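Local coordinates for protein peptidoglycan-N-acetylglucosamine deacetylase BC_1960 (Bacillus cereus, PDB 5O6Y) that removes acetyl groups from N-acetylglucosamine residues of cell-wall peptidoglycan in a zinc-dependent hydrolysis, and also acts on soluble chitin substrates and N-acetylchitooligomers, at residues V23-D28 against H46-T51. Residues are numbered along the deposited sequence; the frame is centred on the assembly and turned at random.
Sequences VALTFD and HNVKAT. With 5YA (4-naphthalen-1-yl-~{N}-oxidanyl-benzamide), chain H.
Thr51 and strand 22-28 illustrate how a parallel pairing starts: Thr51 N donates to Leu25 O (3.1 Å), and Thr51 O accepts from Phe27 N (3.0 Å). Both donors lie in the plane of the carbonyl they meet, and the two bonds bracket Thr26, whose CA also brings a C-H to Thr51 O. Further back the backbones diverge and water takes over: one molecule accepts from Leu25 N and donates to Lys49 O (2.8 Å). The two segments belong to a beta-alpha-beta crossover of the polysaccharide deacetylase (NodB) fold, in which helix 37-45 leads from strand 22-28 to the neighbouring strand 51-54. Apolar contacts fill the side facing helix 37-45. With its CG anti to the carbonyl carbon (chi1 -61°), Phe27 presents the ring edge, through CE2, to the methyl of Ala50 (3.7 Å, in the ring plane). Leu25 CD1 meets Val48 CG1 at 3.9 Å, the two side chains crossing nearly perpendicularly, and Leu43 of the helix touches Leu25, Val48 and Ala50. On the other face, Thr26 and Thr51 run side by side, CG2 against CB; Thr26 OG1 is hydrogen-bonded to Ile170 O. Two residues on, Asp28, the predicted proton acceptor, places OD2 2.8 Å from O1 of the bound hydroxamate, 5YA.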
# COMPACT_ATOMS: atom_id res chain seq x y z
N VAL A 23 -1.27 13.54 -1.40
CA VAL A 23 -0.43 12.49 -0.86
C VAL A 23 -1.27 11.21 -0.79
O VAL A 23 -2.48 11.23 -1.00
CB VAL A 23 0.15 12.83 0.52
CG1 VAL A 23 1.20 13.93 0.40
CG2 VAL A 23 -0.95 13.26 1.48
N ALA A 24 -0.60 10.10 -0.49
CA ALA A 24 -1.25 8.79 -0.50
C ALA A 24 -0.82 8.00 0.72
O ALA A 24 0.38 7.77 0.92
CB ALA A 24 -0.93 8.02 -1.78
N LEU A 25 -1.79 7.59 1.54
CA LEU A 25 -1.55 6.67 2.64
C LEU A 25 -1.72 5.24 2.15
O LEU A 25 -2.72 4.91 1.49
CB LEU A 25 -2.51 6.94 3.80
CG LEU A 25 -2.40 8.27 4.54
CD1 LEU A 25 -3.61 8.50 5.44
CD2 LEU A 25 -1.12 8.31 5.36
N THR A 26 -0.74 4.39 2.45
CA THR A 26 -0.80 2.97 2.11
C THR A 26 -0.51 2.14 3.35
O THR A 26 0.20 2.57 4.25
CB THR A 26 0.19 2.61 0.99
OG1 THR A 26 1.53 2.86 1.43
CG2 THR A 26 -0.09 3.42 -0.27
N PHE A 27 -1.08 0.93 3.37
CA PHE A 27 -1.00 0.05 4.53
C PHE A 27 -0.72 -1.37 4.05
O PHE A 27 -1.35 -1.84 3.10
CB PHE A 27 -2.28 0.10 5.36
CG PHE A 27 -2.59 1.47 5.92
CD1 PHE A 27 -2.10 1.86 7.15
CD2 PHE A 27 -3.36 2.36 5.20
CE1 PHE A 27 -2.37 3.11 7.66
CE2 PHE A 27 -3.64 3.62 5.71
CZ PHE A 27 -3.15 4.00 6.94
N ASP A 28 0.21 -2.05 4.72
CA ASP A 28 0.73 -3.33 4.26
C ASP A 28 0.49 -4.43 5.29
O ASP A 28 0.35 -4.16 6.49
CB ASP A 28 2.23 -3.24 3.97
CG ASP A 28 2.51 -2.63 2.61
OD1 ASP A 28 1.55 -2.25 1.92
OD2 ASP A 28 3.69 -2.53 2.24
N HIS A 46 -11.63 10.92 9.68
CA HIS A 46 -10.90 11.99 9.02
C HIS A 46 -11.27 12.15 7.55
O HIS A 46 -10.60 12.89 6.83
CB HIS A 46 -9.39 11.77 9.16
CG HIS A 46 -8.88 11.95 10.56
ND1 HIS A 46 -8.71 13.18 11.14
CD2 HIS A 46 -8.49 11.04 11.48
CE1 HIS A 46 -8.24 13.03 12.37
NE2 HIS A 46 -8.10 11.73 12.60
N ASN A 47 -12.32 11.45 7.09
CA ASN A 47 -12.82 11.60 5.72
C ASN A 47 -11.74 11.27 4.69
O ASN A 47 -11.62 11.93 3.66
CB ASN A 47 -13.39 13.00 5.50
CG ASN A 47 -14.26 13.10 4.26
OD1 ASN A 47 -14.93 12.15 3.87
ND2 ASN A 47 -14.25 14.27 3.62
N VAL A 48 -10.96 10.22 4.96
CA VAL A 48 -9.76 9.92 4.20
C VAL A 48 -9.85 8.50 3.65
O VAL A 48 -10.16 7.56 4.39
CB VAL A 48 -8.49 10.09 5.06
CG1 VAL A 48 -7.33 9.31 4.47
CG2 VAL A 48 -8.13 11.57 5.17
N LYS A 49 -9.59 8.35 2.35
CA LYS A 49 -9.42 7.05 1.73
C LYS A 49 -7.94 6.68 1.69
O LYS A 49 -7.06 7.53 1.79
CB LYS A 49 -10.00 7.04 0.31
CG LYS A 49 -11.45 7.46 0.21
CD LYS A 49 -12.33 6.65 1.14
CE LYS A 49 -13.78 7.09 1.05
NZ LYS A 49 -14.63 6.40 2.06
N ALA A 50 -7.68 5.38 1.54
CA ALA A 50 -6.31 4.89 1.51
C ALA A 50 -6.23 3.68 0.58
O ALA A 50 -7.22 3.28 -0.05
CB ALA A 50 -5.82 4.53 2.92
N THR A 51 -5.03 3.10 0.50
CA THR A 51 -4.77 1.94 -0.34
C THR A 51 -4.14 0.86 0.52
O THR A 51 -3.12 1.09 1.17
CB THR A 51 -3.84 2.30 -1.51
OG1 THR A 51 -4.40 3.41 -2.24
CG2 THR A 51 -3.69 1.12 -2.45
C1 5YA H . 12.79 -0.08 6.50
C2 5YA H . 11.66 -0.84 6.18
C3 5YA H . 11.55 -1.50 4.95
C4 5YA H . 12.60 -1.37 3.99
C5 5YA H . 13.75 -0.59 4.32
C6 5YA H . 13.83 0.06 5.59
C7 5YA H . 12.53 -2.01 2.72
C8 5YA H . 13.58 -1.87 1.82
O1 5YA H . 6.00 -3.99 2.78
C9 5YA H . 14.71 -1.10 2.13
C10 5YA H . 14.81 -0.46 3.37
C11 5YA H . 10.32 -2.29 4.66
C12 5YA H . 9.39 -1.77 3.78
C13 5YA H . 8.24 -2.47 3.48
N1 5YA H . 6.35 -5.50 4.37
C14 5YA H . 8.00 -3.70 4.06
C15 5YA H . 8.92 -4.23 4.95
C16 5YA H . 10.09 -3.53 5.25
C17 5YA H . 6.70 -4.42 3.69
O2 5YA H . 5.16 -6.16 4.03
O HOH W 1 -4.57 8.52 1.07
O HOH W 2 -3.69 5.66 -0.71